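Polyhedrin (Operophtera brumata cypovirus 19, PDB 5A99) forms the crystalline lattice of the viral occlusion bodies (polyhedra), which probably encase and protect cypovirus particles outside the insect host. Local coordinates at residues V38-M41 / S45-I48; N53-S58 / I205-I210; A220-E225 / V229-T234. All coordinates share one frame; numbering follows the deposited sequence.

Contact 1. Residues V38-M41 / S45-I48; sequences VLYM and SLQI
L46 lies against the ring of Y40 and the CG1 methyl of V38 on one face of an antiparallel strand pair. Its CG is 3.6 Å from Y40 CD1, and its CD2 is 3.6 Å from V38 CG1, so one branched side chain bridges two residues of the facing strand. In Y40, CG stands anti to the carbonyl carbon (chi1 -54°), and the phenol then leans over beside L46, pointing the same way and meeting it obliquely. V38 puts CG1 anti to its own backbone N (chi1 -177°), which carries that methyl to L46 CD2, while the more distant I48 adds a looser contact.

L39 and Q47 run side by side on the other face. The chain of Q47 is extended, and its NE2 comes within 3.8 Å of L39 CD1, a contact without a hydrogen bond; the amide is instead held by N70 through OE1 and, weakly, by the carbonyl of V67 through NE2.

Backbone bonds set the register: L39 and Q47 form a hydrogen-bonded pair, in which L39 N reaches Q47 O at 2.7 Å, and Q47 N returns to L39 O at 2.9 Å. M41 N adds a bond to S45 O of 2.9 Å, nearly straight onto the carbonyl (C=O...N angle 171°), just where the hairpin turns. M41 bends at chi2 and chi3, and its CB and CG pass close to S45 O and OG; that OG bonds to D43 within the turn.

Y40 OH bonds to Y240 and Q112, and W233 of helix 225-236 touches V38 and I48. The chemistry thus implies a hairpin with an apolar face packed against helix 225-236, while the phenol oxygen of Y40 and the buried amide of Q47 find their partners beyond the two strands.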
# COMPACT_ATOMS: atom_id res chain seq x y z
N VAL A 38 -10.50 6.81 -14.33
CA VAL A 38 -11.94 7.05 -14.34
C VAL A 38 -12.61 5.83 -14.94
O VAL A 38 -12.31 5.44 -16.07
CB VAL A 38 -12.30 8.28 -15.17
CG1 VAL A 38 -13.83 8.56 -15.11
CG2 VAL A 38 -11.50 9.46 -14.71
N LEU A 39 -13.52 5.24 -14.19
CA LEU A 39 -14.20 4.03 -14.64
C LEU A 39 -15.67 4.32 -14.91
O LEU A 39 -16.40 4.77 -14.03
CB LEU A 39 -14.05 2.93 -13.59
CG LEU A 39 -12.59 2.67 -13.24
CD1 LEU A 39 -12.43 1.81 -12.01
CD2 LEU A 39 -11.90 2.02 -14.44
N TYR A 40 -16.09 4.06 -16.14
CA TYR A 40 -17.47 4.27 -16.53
C TYR A 40 -18.21 2.96 -16.38
O TYR A 40 -17.92 1.97 -17.04
CB TYR A 40 -17.53 4.80 -17.96
CG TYR A 40 -16.68 6.04 -18.12
CD1 TYR A 40 -17.18 7.30 -17.81
CD2 TYR A 40 -15.37 5.94 -18.55
CE1 TYR A 40 -16.40 8.44 -17.94
CE2 TYR A 40 -14.58 7.06 -18.70
CZ TYR A 40 -15.10 8.30 -18.39
OH TYR A 40 -14.31 9.41 -18.52
N MET A 41 -19.18 2.98 -15.48
CA MET A 41 -19.84 1.76 -15.06
C MET A 41 -21.08 1.48 -15.92
O MET A 41 -21.47 2.28 -16.78
CB MET A 41 -20.19 1.85 -13.56
CG MET A 41 -19.03 2.30 -12.65
SD MET A 41 -17.43 1.47 -12.82
CE MET A 41 -17.85 -0.15 -12.21
N SER A 45 -22.84 5.52 -14.19
CA SER A 45 -22.19 6.21 -13.09
C SER A 45 -20.67 6.14 -13.29
O SER A 45 -20.18 5.29 -14.04
CB SER A 45 -22.61 5.62 -11.73
OG SER A 45 -21.98 4.38 -11.44
N LEU A 46 -19.94 7.04 -12.64
CA LEU A 46 -18.49 7.02 -12.69
C LEU A 46 -17.90 6.66 -11.34
O LEU A 46 -18.35 7.15 -10.30
CB LEU A 46 -17.92 8.39 -13.08
CG LEU A 46 -17.84 8.76 -14.56
CD1 LEU A 46 -19.25 8.86 -15.16
CD2 LEU A 46 -17.09 10.08 -14.72
N GLN A 47 -16.88 5.82 -11.38
CA GLN A 47 -15.99 5.67 -10.25
C GLN A 47 -14.65 6.31 -10.60
O GLN A 47 -14.01 5.95 -11.59
CB GLN A 47 -15.80 4.20 -9.89
CG GLN A 47 -14.87 4.00 -8.72
CD GLN A 47 -14.91 2.60 -8.15
OE1 GLN A 47 -14.99 2.41 -6.94
NE2 GLN A 47 -14.83 1.60 -9.03
N ILE A 48 -14.25 7.28 -9.79
CA ILE A 48 -13.01 8.02 -9.98
C ILE A 48 -11.99 7.60 -8.93
O ILE A 48 -12.27 7.57 -7.74
CB ILE A 48 -13.25 9.56 -9.89
CG1 ILE A 48 -14.31 9.97 -10.91
CG2 ILE A 48 -11.95 10.34 -10.13
CD1 ILE A 48 -14.57 11.48 -10.97

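Contact 2. Residues N53-S58 / I205-I210; sequences NPRIIS and IYKTLI
R55 reaches across to helix 205-210 and meets K207 and T208 with its outer half. From CB, CG stands anti to the carbonyl carbon (chi1 -71°), and the chain runs extended from CG to NE. CD is the first atom to arrive, 3.5 Å from T208 OG1. NE then passes K207 CG at 3.7 Å, and CZ comes closer still. At the tip the two nitrogens part company. NH1 donates to T208 OG1 at 2.9 Å (N-H...O angle 152°), with the hydroxyl lying at the guanidinium edge, near its plane; NH1 also bonds to the carbonyl of N204, and T208 OG1 to that of L199. NH2 sits 3.3 Å from K207 CG, which lies over one face of the guanidinium towards its rim. The two side chains cross at about a right angle, and K207 bends at chi2 and chi3, so that its ammonium leads away to a salt bridge with E146 of the second subunit.

R55 leaves from a turn before strand 56-61 that is an Asx turn and Asx motif: N53 OD1 accepts from both R55 N and I56 N, at 2.9 Å each. The two donors approach from opposite faces of the amide plane, and the I56 donor lies 38° out of it. This turn links strand 46-53 of the six-stranded sheet to strand 56-61 of the three-stranded one. A water donates to the same OD1 and to T208 O, the latter at 2.7 Å, tying the turn to the helix a second time.

Next to the polar bridge, I56 CG2 touches T208 CG2 at 4.0 Å, the side chains crossing at about a right angle. Y200 touches both residues, and I210 of the third subunit packs on I56.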
# COMPACT_ATOMS: atom_id res chain seq x y z
N ASN A 53 1.03 12.74 -6.07
CA ASN A 53 2.30 12.76 -5.39
C ASN A 53 3.13 13.95 -5.87
O ASN A 53 3.01 14.37 -7.03
CB ASN A 53 3.04 11.44 -5.66
CG ASN A 53 4.23 11.24 -4.74
OD1 ASN A 53 5.36 11.64 -5.05
ND2 ASN A 53 3.98 10.62 -3.59
N PRO A 54 3.97 14.50 -5.00
CA PRO A 54 4.77 15.62 -5.49
C PRO A 54 5.81 15.20 -6.52
O PRO A 54 6.29 16.06 -7.26
CB PRO A 54 5.44 16.18 -4.22
CG PRO A 54 5.23 15.17 -3.16
CD PRO A 54 4.32 14.10 -3.62
N ARG A 55 6.11 13.91 -6.61
CA ARG A 55 7.24 13.45 -7.42
C ARG A 55 6.99 12.22 -8.27
O ARG A 55 7.35 12.20 -9.45
CB ARG A 55 8.43 13.17 -6.51
CG ARG A 55 9.06 14.41 -5.93
CD ARG A 55 10.28 14.04 -5.11
NE ARG A 55 10.94 15.22 -4.57
CZ ARG A 55 12.19 15.24 -4.13
NH1 ARG A 55 12.94 14.13 -4.18
NH2 ARG A 55 12.70 16.37 -3.66
N ILE A 56 6.39 11.18 -7.69
CA ILE A 56 6.34 9.90 -8.35
C ILE A 56 5.09 9.12 -7.98
O ILE A 56 4.66 9.10 -6.82
CB ILE A 56 7.63 9.06 -8.06
CG1 ILE A 56 7.67 7.79 -8.93
CG2 ILE A 56 7.76 8.73 -6.57
CD1 ILE A 56 8.98 6.99 -8.82
N ILE A 57 4.50 8.48 -8.98
CA ILE A 57 3.29 7.71 -8.79
C ILE A 57 3.48 6.33 -9.41
O ILE A 57 3.74 6.22 -10.61
CB ILE A 57 2.07 8.43 -9.42
CG1 ILE A 57 1.76 9.74 -8.68
CG2 ILE A 57 0.83 7.52 -9.43
CD1 ILE A 57 0.57 10.52 -9.26
N SER A 58 3.38 5.29 -8.58
CA SER A 58 3.29 3.91 -9.04
C SER A 58 2.10 3.24 -8.36
O SER A 58 2.06 3.16 -7.14
CB SER A 58 4.58 3.14 -8.71
OG SER A 58 4.42 1.75 -8.87
N ILE A 205 16.86 11.46 -2.74
CA ILE A 205 16.12 10.22 -2.49
C ILE A 205 15.36 10.25 -1.16
O ILE A 205 14.26 9.70 -1.06
CB ILE A 205 17.07 9.01 -2.56
CG1 ILE A 205 16.29 7.69 -2.43
CG2 ILE A 205 18.18 9.13 -1.50
CD1 ILE A 205 15.27 7.47 -3.53
N TYR A 206 15.93 10.90 -0.14
CA TYR A 206 15.21 11.06 1.12
C TYR A 206 13.79 11.61 0.88
O TYR A 206 12.81 11.01 1.30
CB TYR A 206 15.97 11.98 2.10
CG TYR A 206 15.07 12.61 3.15
CD1 TYR A 206 14.41 11.82 4.09
CD2 TYR A 206 14.87 13.99 3.20
CE1 TYR A 206 13.59 12.39 5.05
CE2 TYR A 206 14.04 14.56 4.16
CZ TYR A 206 13.40 13.75 5.08
OH TYR A 206 12.59 14.30 6.04
N LYS A 207 13.70 12.76 0.24
CA LYS A 207 12.39 13.39 0.06
C LYS A 207 11.44 12.49 -0.74
O LYS A 207 10.26 12.41 -0.43
CB LYS A 207 12.54 14.75 -0.62
CG LYS A 207 11.21 15.47 -0.89
CD LYS A 207 10.35 15.59 0.34
CE LYS A 207 11.01 16.37 1.45
NZ LYS A 207 10.01 16.83 2.46
N THR A 208 11.96 11.82 -1.76
CA THR A 208 11.14 10.93 -2.56
C THR A 208 10.50 9.83 -1.69
O THR A 208 9.28 9.65 -1.73
CB THR A 208 11.95 10.29 -3.68
OG1 THR A 208 12.39 11.31 -4.58
CG2 THR A 208 11.12 9.29 -4.45
N LEU A 209 11.33 9.13 -0.92
CA LEU A 209 10.88 8.06 -0.04
C LEU A 209 9.97 8.53 1.10
O LEU A 209 8.94 7.91 1.36
CB LEU A 209 12.08 7.28 0.52
CG LEU A 209 12.91 6.55 -0.54
CD1 LEU A 209 14.14 5.90 0.06
CD2 LEU A 209 12.06 5.51 -1.28
N ILE A 210 10.32 9.63 1.76
CA ILE A 210 9.54 10.10 2.90
C ILE A 210 8.14 10.55 2.47
O ILE A 210 7.22 10.56 3.29
CB ILE A 210 10.25 11.26 3.66
CG1 ILE A 210 9.81 11.30 5.12
CG2 ILE A 210 10.00 12.61 2.99
CD1 ILE A 210 10.08 10.03 5.91
O HOH W 1 8.04 11.23 -3.57

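Contact 3. Residues A220-E225 / V229-T234; sequences AHYDDE and VANYWT
V229 N donates to E225 O at 2.9 Å in the carbonyl plane, with an N-H...O angle of 156°, a bond between residues four apart that marks the first turn of helix 225-236 after the loop leaving strand 218-222. V229 CG2 also leans on that carbonyl, 3.4 Å from E225 O, and E225 O takes a further bond from S228 OG.

Y222, the last residue of the strand, carries most of the side-chain contact. Its ring is placed by a CG anti to the carbonyl carbon (chi1 -79°) and ends between N231 and Y232. CE1 is 3.7 Å from N231 CB, and OH is 3.6 Å from Y232 CB. The two tyrosine rings are oblique, with centroids 6.0 Å apart and planes at 61°, and the hydroxyl of Y222 comes to the edge of the Y232 ring. The polar end of Y222 is not paired within these segments: OH bonds to S93 OG of the second subunit, which also bonds N231 O. Y232 OH is hydrogen-bonded to H36 NE2 and R50 NH1.

The helix widens at 229-233 into a pi-type turn, where V229 O accepts from T234 N at 3.2 Å and from T234 OG1 at 2.7 Å. At its start D224 holds the N-cap, OD1 accepting from T227 N.

The outermost strand of this chain's sheet thus passes through a short loop, whose D224 N-caps the helix, into a helix that folds back over the sheet's face. In this strand-to-helix connection Y222 fills the angle between strand and helix, and its hydroxyl also reaches the second subunit.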
# COMPACT_ATOMS: atom_id res chain seq x y z
N ALA A 220 -14.03 8.13 -5.53
CA ALA A 220 -15.27 8.90 -5.61
C ALA A 220 -16.26 8.23 -6.54
O ALA A 220 -15.87 7.61 -7.52
CB ALA A 220 -15.00 10.32 -6.08
N HIS A 221 -17.55 8.39 -6.23
CA HIS A 221 -18.63 7.83 -7.02
C HIS A 221 -19.60 8.95 -7.42
O HIS A 221 -20.13 9.66 -6.56
CB HIS A 221 -19.35 6.74 -6.20
CG HIS A 221 -20.37 5.96 -6.97
ND1 HIS A 221 -20.45 5.98 -8.34
CD2 HIS A 221 -21.34 5.12 -6.54
CE1 HIS A 221 -21.44 5.20 -8.73
NE2 HIS A 221 -21.99 4.66 -7.66
N TYR A 222 -19.79 9.11 -8.73
CA TYR A 222 -20.66 10.17 -9.25
C TYR A 222 -21.81 9.60 -10.09
O TYR A 222 -21.64 8.63 -10.84
CB TYR A 222 -19.86 11.20 -10.07
CG TYR A 222 -19.12 12.18 -9.18
CD1 TYR A 222 -19.79 13.25 -8.59
CD2 TYR A 222 -17.77 12.00 -8.89
CE1 TYR A 222 -19.13 14.14 -7.75
CE2 TYR A 222 -17.10 12.89 -8.04
CZ TYR A 222 -17.79 13.96 -7.48
OH TYR A 222 -17.14 14.85 -6.65
N ASP A 223 -22.99 10.21 -9.93
CA ASP A 223 -24.22 9.81 -10.62
C ASP A 223 -23.99 9.50 -12.11
O ASP A 223 -24.40 8.44 -12.61
CB ASP A 223 -25.27 10.93 -10.48
CG ASP A 223 -25.77 11.11 -9.06
OD1 ASP A 223 -25.22 10.49 -8.12
OD2 ASP A 223 -26.73 11.90 -8.88
N ASP A 224 -23.37 10.46 -12.80
CA ASP A 224 -22.92 10.27 -14.18
C ASP A 224 -21.83 11.29 -14.49
O ASP A 224 -21.40 12.02 -13.60
CB ASP A 224 -24.06 10.35 -15.20
CG ASP A 224 -24.61 11.77 -15.39
OD1 ASP A 224 -23.99 12.76 -14.93
OD2 ASP A 224 -25.67 11.90 -16.03
N GLU A 225 -21.39 11.32 -15.73
CA GLU A 225 -20.26 12.16 -16.11
C GLU A 225 -20.48 13.65 -15.86
O GLU A 225 -19.60 14.33 -15.37
CB GLU A 225 -19.93 11.94 -17.58
CG GLU A 225 -18.73 12.74 -18.04
CD GLU A 225 -18.31 12.36 -19.44
OE1 GLU A 225 -19.13 12.60 -20.36
OE2 GLU A 225 -17.19 11.83 -19.62
N VAL A 229 -18.32 16.39 -13.79
CA VAL A 229 -17.85 17.63 -14.41
C VAL A 229 -18.21 18.80 -13.49
O VAL A 229 -17.36 19.63 -13.16
CB VAL A 229 -18.43 17.82 -15.85
CG1 VAL A 229 -18.24 19.25 -16.34
CG2 VAL A 229 -17.80 16.83 -16.82
N ALA A 230 -19.47 18.84 -13.06
CA ALA A 230 -19.96 19.90 -12.20
C ALA A 230 -19.34 19.92 -10.81
O ALA A 230 -19.01 20.99 -10.28
CB ALA A 230 -21.46 19.80 -12.08
N ASN A 231 -19.17 18.76 -10.20
CA ASN A 231 -18.85 18.70 -8.78
C ASN A 231 -17.41 18.31 -8.47
O ASN A 231 -17.00 18.29 -7.31
CB ASN A 231 -19.80 17.73 -8.09
CG ASN A 231 -21.23 18.23 -8.06
OD1 ASN A 231 -21.53 19.34 -8.53
ND2 ASN A 231 -22.12 17.42 -7.53
N TYR A 232 -16.63 18.01 -9.51
CA TYR A 232 -15.28 17.50 -9.31
C TYR A 232 -14.29 18.13 -10.28
O TYR A 232 -13.41 18.88 -9.87
CB TYR A 232 -15.29 15.98 -9.47
CG TYR A 232 -13.97 15.33 -9.17
CD1 TYR A 232 -13.64 14.95 -7.87
CD2 TYR A 232 -13.04 15.11 -10.18
CE1 TYR A 232 -12.42 14.36 -7.59
CE2 TYR A 232 -11.82 14.51 -9.91
CZ TYR A 232 -11.50 14.15 -8.62
OH TYR A 232 -10.26 13.56 -8.37
N TRP A 233 -14.43 17.83 -11.56
CA TRP A 233 -13.41 18.23 -12.53
C TRP A 233 -13.22 19.75 -12.56
O TRP A 233 -12.12 20.24 -12.32
CB TRP A 233 -13.74 17.67 -13.91
CG TRP A 233 -13.83 16.18 -13.90
CD1 TRP A 233 -14.97 15.43 -14.00
CD2 TRP A 233 -12.75 15.24 -13.79
NE1 TRP A 233 -14.66 14.10 -13.96
CE2 TRP A 233 -13.30 13.95 -13.83
CE3 TRP A 233 -11.36 15.38 -13.65
CZ2 TRP A 233 -12.53 12.80 -13.73
CZ3 TRP A 233 -10.59 14.23 -13.56
CH2 TRP A 233 -11.17 12.96 -13.59
N THR A 234 -14.29 20.48 -12.85
CA THR A 234 -14.21 21.94 -12.90
C THR A 234 -13.90 22.53 -11.52
O THR A 234 -13.08 23.43 -11.39
CB THR A 234 -15.49 22.56 -13.49
OG1 THR A 234 -16.63 22.16 -12.70
CG2 THR A 234 -15.68 22.10 -14.91

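In the fold
From the N terminus, the chain first makes contact 1, closing the short loop of the hairpin between strands 33-40 and 46-53. Strand 46-53 then leads into contact 2, whose far partner, helix 205-210, comes 147 residues later, so it closes by far the longest loop. Contact 3 follows and closes a short strand-to-helix connection. The three are in series, none nested or crossed. Contacts 1 and 3 touch, their centres 9 Å apart, because strands 46-53 and 218-222 are sheet neighbours, bonded through I48 N to A220 O and L46 O to Y222 N. Contact 2 lies about 27 Å from contact 1, centre to centre, across the chain's centre; like contact 3, it meets the second subunit.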